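Local coordinates for protein sorbitol dehydrogenase (Gluconobacter oxydans, PDB 5ITG) that probably oxidises D-sorbitol to L-sorbose with a nicotinamide cofactor, as a Rossmann-fold polyol dehydrogenase of the mannitol dehydrogenase family, at residues G166-A171 / K181-M186; E291-R296 / K343-M348; A407-M412 / P450-W455. One frame throughout, in Å; residues are numbered along the deposited sequence.

Contact 1: G166-A171 / K181-M186; sequences GYVVEA and KAFTVM
V168 and A171 of the helical segment meet F183 and V185 of the segment that leads into a strand. The side-chain contacts are apolar, and no hydrogen bond crosses. The main piece is aliphatic against aromatic. V168 CG1 comes to the edge of the F183 ring, in its plane, 3.9 Å from CE1. A171 CB reaches the same ring near its plane, 4.2 Å from CE2. The ring is thus met at its rim by two side chains one helical turn apart. Its end, CZ, also comes near V168 O, a plain van der Waals approach. F183 CG lies between the backbone N and the carbonyl carbon (chi1 46°). The aliphatic part is looser: V168 CG1 lies 4.5 Å from V185 CG2. One methyl of V168 therefore serves both partners. The helix keeps its own backbone bonds, such as A171 N to Y167 O at 2.9 Å, while T184 and M186 pair with strand 125-128. All four touching residues are buried. Strands 125-128 and 184-187 are parallel neighbours, and helix 164-177 lies between them in the chain. The contact is thus the helix-to-strand packing of a beta-alpha-beta crossover in the Rossmann domain. F183 also rests on V126 of strand 125-128. F202 of helix 194-209 touches both V168 and V185, while A171 reaches L118 of helix 111-119.

Contact 2: E291-R296 / K343-M348; sequences EYVKIR and KAPSGM
The CA atoms of V293 and A344 are the nearest pair, 7.6 Å apart, where an irregular segment passes one side of a helix; V293 makes the contact, while the CB of A344 points away. The helix keeps its own bonds, such as I295 N to E291 O at 2.9 Å, and widens to a pi-type turn at 294-296. No hydrogen bond links the two segments. V293 makes all the close contacts from the helix, and its two methyls divide the work. CG2 meets the pyrrolidine ring of P345, 3.6 Å from CD and 3.9 Å from CG. The same methyl lies 4.1 Å from the backbone O of K343, a plain van der Waals approach. CG1 is placed anti to the backbone N (chi1 169°) and faces the selenomethionine M348, 4.3 Å from its CE. The M348 side chain is folded, with chi1 67° and chi2 74°, and brings its terminal methyl to V293. V293 is buried, whereas K343 is exposed and its side chain leads away. This is apolar helix-to-loop packing within the C-terminal domain of the mannitol dehydrogenase family. The linker between helices 324-338 and 350-361 lies against helix 288-312. W290, earlier on that helix, touches both P345 and M348. Y353 of helix 350-361 touches V293 and M348, so the next helix closes on the same apolar group.

Contact 3: A407-M412 / P450-W455; sequences ASYLEM and PAFDGW
F452 pushes its ring end against Y409 and L410, two neighbours on a helix. F452 CZ lies 3.7 Å from Y409 CD2, near the plane of the tyrosine ring and at its edge. Relative to the F452 ring, the tyrosine approaches obliquely. L410 and F452 point at each other from opposite directions. L410 CD2 sits in the plane of the F452 ring at the edge, 3.7 Å from CZ. L410 CG and CD1 also pack on F452 CZ and CE2. Beside them A451 CB touches Y409 CE2 at 3.9 Å. This methyl also lies over one face of the F452 ring, offset toward the rim. Y409 CG is anti to the residue's own N (chi1 171°), which sends the ring toward the other segment. The hydroxyl of this buried residue hydrogen-bonds to E427 and Y430, two partners that help fix the far end of the ring. A second aromatic, F307 of helix 288-312, meets the Y409 ring with planes at about 45°. C378 of helix 377-394 touches Y409 and A451. The whole is a buried aromatic and aliphatic cluster. It joins helix 400-412 to the loop before helix 461-477 in the largely helical C-terminal domain of the mannitol dehydrogenase family.

The three contacts follow one another along the chain, each closing before the next opens. Contact 1 belongs to the Rossmann domain, while contacts 2 and 3 belong to the C-terminal domain. The centres of contacts 1 and 2 are 31 Å apart, with nearest atoms about 12 Å apart. Contacts 2 and 3 are closer, with centres 24 Å and nearest atoms about 10 Å apart. Helix 288-312 links them: it supplies V293 to contact 2 and, farther along, F307 beside Y409 of contact 3. Contacts 1 and 3 lie on opposite sides of the chain's centre, 44 Å apart between centres. The structure is substrate-free, so no bound substrate marks a site near them.

Contact 1: G166-A171 / K181-M186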
loop_
_atom_site.group_PDB
_atom_site.type_symbol
_atom_site.label_atom_id
_atom_site.label_comp_id
_atom_site.label_asym_id
_atom_site.label_seq_id
_atom_site.Cartn_x
_atom_site.Cartn_y
_atom_site.Cartn_z
ATOM N N GLY A 166 1.339 -12.044 -20.039
ATOM C CA GLY A 166 1.743 -13.099 -20.949
ATOM C C GLY A 166 2.332 -14.309 -20.243
ATOM O O GLY A 166 2.006 -15.445 -20.584
ATOM N N TYR A 167 3.203 -14.068 -19.265
ATOM C CA TYR A 167 3.840 -15.148 -18.514
ATOM C C TYR A 167 2.831 -15.972 -17.726
ATOM O O TYR A 167 2.832 -17.202 -17.784
ATOM C CB TYR A 167 4.872 -14.578 -17.540
ATOM C CG TYR A 167 6.244 -14.336 -18.132
ATOM C CD1 TYR A 167 7.111 -15.400 -18.391
ATOM C CD2 TYR A 167 6.681 -13.045 -18.425
ATOM C CE1 TYR A 167 8.387 -15.182 -18.925
ATOM C CE2 TYR A 167 7.955 -12.816 -18.962
ATOM C CZ TYR A 167 8.799 -13.890 -19.208
ATOM O OH TYR A 167 10.050 -13.673 -19.739
ATOM N N VAL A 168 1.977 -15.281 -16.980
ATOM C CA VAL A 168 0.975 -15.938 -16.149
ATOM C C VAL A 168 -0.042 -16.731 -16.954
ATOM O O VAL A 168 -0.292 -17.898 -16.662
ATOM C CB VAL A 168 0.245 -14.900 -15.256
ATOM C CG1 VAL A 168 -0.974 -15.526 -14.597
ATOM C CG2 VAL A 168 1.209 -14.390 -14.184
ATOM N N VAL A 169 -0.632 -16.105 -17.964
ATOM C CA VAL A 169 -1.619 -16.795 -18.779
ATOM C C VAL A 169 -1.005 -17.953 -19.576
ATOM O O VAL A 169 -1.609 -19.020 -19.673
ATOM C CB VAL A 169 -2.345 -15.801 -19.709
ATOM C CG1 VAL A 169 -3.195 -16.543 -20.730
ATOM C CG2 VAL A 169 -3.238 -14.884 -18.860
ATOM N N GLU A 170 0.191 -17.761 -20.133
ATOM C CA GLU A 170 0.835 -18.844 -20.877
ATOM C C GLU A 170 1.153 -19.989 -19.914
ATOM O O GLU A 170 1.006 -21.164 -20.258
ATOM C CB GLU A 170 2.118 -18.349 -21.557
ATOM C CG GLU A 170 2.956 -19.443 -22.216
ATOM C CD GLU A 170 2.261 -20.142 -23.388
ATOM O OE1 GLU A 170 1.107 -19.799 -23.730
ATOM O OE2 GLU A 170 2.886 -21.050 -23.973
ATOM N N ALA A 171 1.587 -19.654 -18.700
ATOM C CA ALA A 171 1.897 -20.689 -17.717
ATOM C C ALA A 171 0.627 -21.474 -17.376
ATOM O O ALA A 171 0.646 -22.706 -17.279
ATOM C CB ALA A 171 2.486 -20.060 -16.453
ATOM N N LYS A 181 -2.682 -28.229 -12.384
ATOM C CA LYS A 181 -3.716 -27.434 -11.725
ATOM C C LYS A 181 -3.446 -25.935 -11.810
ATOM O O LYS A 181 -2.306 -25.509 -11.992
ATOM C CB LYS A 181 -3.829 -27.854 -10.257
ATOM C CG LYS A 181 -4.357 -29.267 -10.069
ATOM C CD LYS A 181 -4.435 -29.664 -8.609
ATOM C CE LYS A 181 -3.057 -29.778 -7.985
ATOM N NZ LYS A 181 -3.144 -30.289 -6.587
ATOM N N ALA A 182 -4.499 -25.133 -11.692
ATOM C CA ALA A 182 -4.339 -23.681 -11.742
ATOM C C ALA A 182 -3.720 -23.234 -10.432
ATOM O O ALA A 182 -3.822 -23.926 -9.423
ATOM C CB ALA A 182 -5.699 -22.999 -11.934
ATOM N N PHE A 183 -3.049 -22.091 -10.443
ATOM C CA PHE A 183 -2.479 -21.570 -9.207
ATOM C C PHE A 183 -3.269 -20.338 -8.784
ATOM O O PHE A 183 -4.163 -19.887 -9.501
ATOM C CB PHE A 183 -0.985 -21.224 -9.367
ATOM C CG PHE A 183 -0.652 -20.441 -10.610
ATOM C CD1 PHE A 183 -1.220 -19.195 -10.850
ATOM C CD2 PHE A 183 0.267 -20.946 -11.532
ATOM C CE1 PHE A 183 -0.879 -18.460 -11.984
ATOM C CE2 PHE A 183 0.611 -20.215 -12.672
ATOM C CZ PHE A 183 0.038 -18.974 -12.897
ATOM N N THR A 184 -2.952 -19.813 -7.607
ATOM C CA THR A 184 -3.619 -18.626 -7.097
ATOM C C THR A 184 -2.876 -17.370 -7.551
ATOM O O THR A 184 -1.649 -17.312 -7.472
ATOM C CB THR A 184 -3.639 -18.632 -5.554
ATOM O OG1 THR A 184 -4.428 -19.731 -5.084
ATOM C CG2 THR A 184 -4.205 -17.317 -5.018
ATOM N N VAL A 185 -3.611 -16.377 -8.035
ATOM C CA VAL A 185 -2.994 -15.116 -8.441
ATOM C C VAL A 185 -3.217 -14.183 -7.250
ATOM O O VAL A 185 -4.345 -13.779 -6.969
ATOM C CB VAL A 185 -3.661 -14.519 -9.694
ATOM C CG1 VAL A 185 -3.056 -13.173 -10.003
ATOM C CG2 VAL A 185 -3.487 -15.460 -10.879
HETATM N N MSE A 186 -2.136 -13.849 -6.557
HETATM C CA MSE A 186 -2.208 -13.021 -5.359
HETATM C C MSE A 186 -1.545 -11.649 -5.471
HETATM O O MSE A 186 -0.331 -11.513 -5.337
HETATM C CB MSE A 186 -1.599 -13.797 -4.191
HETATM C CG MSE A 186 -1.700 -13.132 -2.820
HETATM SE SE MSE A 186 -1.092 -14.370 -1.437
HETATM C CE MSE A 186 0.807 -14.120 -1.618
#

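Contact 2: E291-R296 / K343-M348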
loop_
_atom_site.group_PDB
_atom_site.type_symbol
_atom_site.label_atom_id
_atom_site.label_comp_id
_atom_site.label_asym_id
_atom_site.label_seq_id
_atom_site.Cartn_x
_atom_site.Cartn_y
_atom_site.Cartn_z
ATOM N N GLU A 291 -10.851 -2.785 4.420
ATOM C CA GLU A 291 -10.386 -1.701 3.547
ATOM C C GLU A 291 -10.948 -0.366 4.027
ATOM O O GLU A 291 -10.248 0.656 4.013
ATOM C CB GLU A 291 -10.835 -1.913 2.089
ATOM C CG GLU A 291 -10.201 -3.098 1.374
ATOM C CD GLU A 291 -10.376 -3.027 -0.144
ATOM O OE1 GLU A 291 -11.479 -2.659 -0.604
ATOM O OE2 GLU A 291 -9.414 -3.348 -0.875
ATOM N N TYR A 292 -12.216 -0.369 4.445
ATOM C CA TYR A 292 -12.835 0.856 4.908
ATOM C C TYR A 292 -12.351 1.310 6.272
ATOM O O TYR A 292 -12.384 2.497 6.562
ATOM C CB TYR A 292 -14.366 0.748 4.851
ATOM C CG TYR A 292 -14.848 0.963 3.428
ATOM C CD1 TYR A 292 -14.505 2.128 2.738
ATOM C CD2 TYR A 292 -15.554 -0.025 2.741
ATOM C CE1 TYR A 292 -14.839 2.304 1.394
ATOM C CE2 TYR A 292 -15.897 0.141 1.386
ATOM C CZ TYR A 292 -15.526 1.312 0.723
ATOM O OH TYR A 292 -15.811 1.477 -0.615
ATOM N N VAL A 293 -11.897 0.381 7.109
ATOM C CA VAL A 293 -11.349 0.777 8.405
ATOM C C VAL A 293 -10.075 1.580 8.102
ATOM O O VAL A 293 -9.848 2.659 8.656
ATOM C CB VAL A 293 -10.946 -0.437 9.266
ATOM C CG1 VAL A 293 -10.129 0.041 10.482
ATOM C CG2 VAL A 293 -12.194 -1.182 9.733
ATOM N N LYS A 294 -9.249 1.050 7.208
ATOM C CA LYS A 294 -8.003 1.719 6.838
ATOM C C LYS A 294 -8.285 3.069 6.185
ATOM O O LYS A 294 -7.666 4.087 6.524
ATOM C CB LYS A 294 -7.204 0.838 5.888
ATOM C CG LYS A 294 -5.800 1.346 5.613
ATOM C CD LYS A 294 -5.097 0.430 4.632
ATOM C CE LYS A 294 -3.849 1.070 4.081
ATOM N NZ LYS A 294 -3.341 0.314 2.900
ATOM N N ILE A 295 -9.228 3.079 5.251
ATOM C CA ILE A 295 -9.590 4.310 4.555
ATOM C C ILE A 295 -10.171 5.385 5.482
ATOM O O ILE A 295 -9.729 6.542 5.477
ATOM C CB ILE A 295 -10.627 4.019 3.439
ATOM C CG1 ILE A 295 -9.955 3.250 2.296
ATOM C CG2 ILE A 295 -11.241 5.320 2.918
ATOM C CD1 ILE A 295 -10.946 2.725 1.279
ATOM N N ARG A 296 -11.146 4.992 6.299
ATOM C CA ARG A 296 -11.828 5.956 7.152
ATOM C C ARG A 296 -11.191 6.322 8.486
ATOM O O ARG A 296 -11.623 7.291 9.128
ATOM C CB ARG A 296 -13.277 5.502 7.363
ATOM C CG ARG A 296 -14.069 5.398 6.044
ATOM C CD ARG A 296 -15.508 4.973 6.296
ATOM N NE ARG A 296 -16.151 5.897 7.217
ATOM C CZ ARG A 296 -17.192 5.591 7.992
ATOM N NH1 ARG A 296 -17.727 4.369 7.961
ATOM N NH2 ARG A 296 -17.688 6.507 8.813
ATOM N N LYS A 343 -18.251 0.077 10.595
ATOM C CA LYS A 343 -18.466 -1.326 10.920
ATOM C C LYS A 343 -17.136 -1.953 11.335
ATOM O O LYS A 343 -16.113 -1.783 10.673
ATOM C CB LYS A 343 -19.062 -2.060 9.715
ATOM C CG LYS A 343 -19.306 -3.536 9.936
ATOM C CD LYS A 343 -20.016 -4.145 8.726
ATOM C CE LYS A 343 -20.134 -5.661 8.842
ATOM N NZ LYS A 343 -20.897 -6.079 10.049
ATOM N N ALA A 344 -17.148 -2.688 12.434
ATOM C CA ALA A 344 -15.926 -3.299 12.922
ATOM C C ALA A 344 -15.733 -4.754 12.523
ATOM O O ALA A 344 -16.608 -5.594 12.737
ATOM C CB ALA A 344 -15.860 -3.175 14.434
ATOM N N PRO A 345 -14.577 -5.069 11.915
ATOM C CA PRO A 345 -14.284 -6.448 11.502
ATOM C C PRO A 345 -14.122 -7.277 12.772
ATOM O O PRO A 345 -13.864 -6.725 13.835
ATOM C CB PRO A 345 -12.959 -6.310 10.746
ATOM C CG PRO A 345 -13.032 -4.927 10.181
ATOM C CD PRO A 345 -13.596 -4.130 11.341
ATOM N N SER A 346 -14.272 -8.593 12.679
ATOM C CA SER A 346 -14.120 -9.434 13.863
ATOM C C SER A 346 -12.648 -9.590 14.248
ATOM O O SER A 346 -11.750 -9.375 13.428
ATOM C CB SER A 346 -14.739 -10.817 13.619
ATOM O OG SER A 346 -14.130 -11.459 12.516
ATOM N N GLY A 347 -12.407 -9.956 15.503
ATOM C CA GLY A 347 -11.045 -10.148 15.972
ATOM C C GLY A 347 -10.172 -8.904 16.049
ATOM O O GLY A 347 -8.965 -8.975 15.808
HETATM N N MSE A 348 -10.773 -7.768 16.387
HETATM C CA MSE A 348 -10.046 -6.505 16.518
HETATM C C MSE A 348 -10.982 -5.461 17.098
HETATM O O MSE A 348 -12.205 -5.633 17.072
HETATM C CB MSE A 348 -9.564 -6.014 15.148
HETATM C CG MSE A 348 -10.691 -5.597 14.185
HETATM SE SE MSE A 348 -11.584 -3.886 14.573
HETATM C CE MSE A 348 -10.252 -2.696 13.815
#

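Contact 3: A407-M412 / P450-W455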
loop_
_atom_site.group_PDB
_atom_site.type_symbol
_atom_site.label_atom_id
_atom_site.label_comp_id
_atom_site.label_asym_id
_atom_site.label_seq_id
_atom_site.Cartn_x
_atom_site.Cartn_y
_atom_site.Cartn_z
ATOM N N ALA A 407 -13.089 23.076 6.978
ATOM C CA ALA A 407 -12.648 24.465 7.079
ATOM C C ALA A 407 -11.125 24.562 7.050
ATOM O O ALA A 407 -10.569 25.507 6.484
ATOM C CB ALA A 407 -13.191 25.098 8.360
ATOM N N SER A 408 -10.461 23.585 7.665
ATOM C CA SER A 408 -9.003 23.541 7.711
ATOM C C SER A 408 -8.445 23.281 6.319
ATOM O O SER A 408 -7.464 23.903 5.903
ATOM C CB SER A 408 -8.529 22.439 8.669
ATOM O OG SER A 408 -8.741 22.819 10.015
ATOM N N TYR A 409 -9.066 22.349 5.607
ATOM C CA TYR A 409 -8.657 22.030 4.251
ATOM C C TYR A 409 -8.776 23.290 3.384
ATOM O O TYR A 409 -7.839 23.653 2.665
ATOM C CB TYR A 409 -9.543 20.915 3.677
ATOM C CG TYR A 409 -9.321 20.658 2.199
ATOM C CD1 TYR A 409 -8.111 20.152 1.729
ATOM C CD2 TYR A 409 -10.318 20.948 1.269
ATOM C CE1 TYR A 409 -7.894 19.944 0.358
ATOM C CE2 TYR A 409 -10.115 20.742 -0.097
ATOM C CZ TYR A 409 -8.903 20.243 -0.546
ATOM O OH TYR A 409 -8.698 20.054 -1.900
ATOM N N LEU A 410 -9.925 23.955 3.460
ATOM C CA LEU A 410 -10.160 25.161 2.668
ATOM C C LEU A 410 -9.193 26.295 2.997
ATOM O O LEU A 410 -8.736 27.007 2.102
ATOM C CB LEU A 410 -11.608 25.633 2.838
ATOM C CG LEU A 410 -12.608 24.659 2.204
ATOM C CD1 LEU A 410 -14.035 25.158 2.394
ATOM C CD2 LEU A 410 -12.273 24.503 0.721
ATOM N N GLU A 411 -8.881 26.469 4.276
ATOM C CA GLU A 411 -7.943 27.511 4.664
ATOM C C GLU A 411 -6.516 27.123 4.265
ATOM O O GLU A 411 -5.722 27.976 3.866
ATOM C CB GLU A 411 -8.046 27.780 6.166
ATOM C CG GLU A 411 -9.320 28.532 6.545
ATOM C CD GLU A 411 -9.402 29.901 5.875
ATOM O OE1 GLU A 411 -8.480 30.717 6.087
ATOM O OE2 GLU A 411 -10.385 30.165 5.141
HETATM N N MSE A 412 -6.196 25.831 4.349
HETATM C CA MSE A 412 -4.864 25.347 3.984
HETATM C C MSE A 412 -4.598 25.654 2.509
HETATM O O MSE A 412 -3.483 26.005 2.113
HETATM C CB MSE A 412 -4.765 23.832 4.234
HETATM C CG MSE A 412 -3.427 23.194 3.862
HETATM SE SE MSE A 412 -3.239 22.750 1.967
HETATM C CE MSE A 412 -4.674 21.430 1.805
ATOM N N PRO A 450 -14.832 20.522 -5.921
ATOM C CA PRO A 450 -15.216 19.123 -6.151
ATOM C C PRO A 450 -14.962 18.194 -4.963
ATOM O O PRO A 450 -15.554 17.119 -4.870
ATOM C CB PRO A 450 -14.369 18.722 -7.359
ATOM C CG PRO A 450 -14.124 20.023 -8.069
ATOM C CD PRO A 450 -13.843 20.961 -6.921
ATOM N N ALA A 451 -14.082 18.612 -4.062
ATOM C CA ALA A 451 -13.729 17.804 -2.897
ATOM C C ALA A 451 -14.927 17.355 -2.062
ATOM O O ALA A 451 -14.901 16.273 -1.469
ATOM C CB ALA A 451 -12.748 18.583 -2.007
ATOM N N PHE A 452 -15.972 18.177 -2.038
ATOM C CA PHE A 452 -17.155 17.905 -1.233
ATOM C C PHE A 452 -18.375 17.370 -1.989
ATOM O O PHE A 452 -19.474 17.297 -1.428
ATOM C CB PHE A 452 -17.516 19.185 -0.474
ATOM C CG PHE A 452 -16.312 19.934 0.042
ATOM C CD1 PHE A 452 -15.346 19.283 0.814
ATOM C CD2 PHE A 452 -16.113 21.274 -0.283
ATOM C CE1 PHE A 452 -14.197 19.956 1.251
ATOM C CE2 PHE A 452 -14.967 21.957 0.149
ATOM C CZ PHE A 452 -14.007 21.297 0.915
ATOM N N ASP A 453 -18.176 16.977 -3.246
ATOM C CA ASP A 453 -19.270 16.459 -4.070
ATOM C C ASP A 453 -19.892 15.150 -3.584
ATOM O O ASP A 453 -21.054 14.871 -3.879
ATOM C CB ASP A 453 -18.804 16.262 -5.520
ATOM C CG ASP A 453 -18.642 17.576 -6.273
ATOM O OD1 ASP A 453 -19.016 18.626 -5.727
ATOM O OD2 ASP A 453 -18.141 17.549 -7.417
ATOM N N GLY A 454 -19.117 14.351 -2.853
ATOM C CA GLY A 454 -19.607 13.073 -2.366
ATOM C C GLY A 454 -20.829 13.118 -1.461
ATOM O O GLY A 454 -21.534 12.114 -1.319
ATOM N N TRP A 455 -21.080 14.265 -0.837
ATOM C CA TRP A 455 -22.232 14.391 0.048
ATOM C C TRP A 455 -23.140 15.558 -0.318
ATOM O O TRP A 455 -24.097 15.859 0.396
ATOM C CB TRP A 455 -21.775 14.523 1.504
ATOM C CG TRP A 455 -20.839 15.670 1.781
ATOM C CD1 TRP A 455 -21.176 16.979 1.989
ATOM C CD2 TRP A 455 -19.419 15.591 1.929
ATOM N NE1 TRP A 455 -20.047 17.722 2.267
ATOM C CE2 TRP A 455 -18.955 16.892 2.237
ATOM C CE3 TRP A 455 -18.489 14.546 1.835
ATOM C CZ2 TRP A 455 -17.601 17.173 2.452
ATOM C CZ3 TRP A 455 -17.136 14.829 2.049
ATOM C CH2 TRP A 455 -16.712 16.136 2.355
#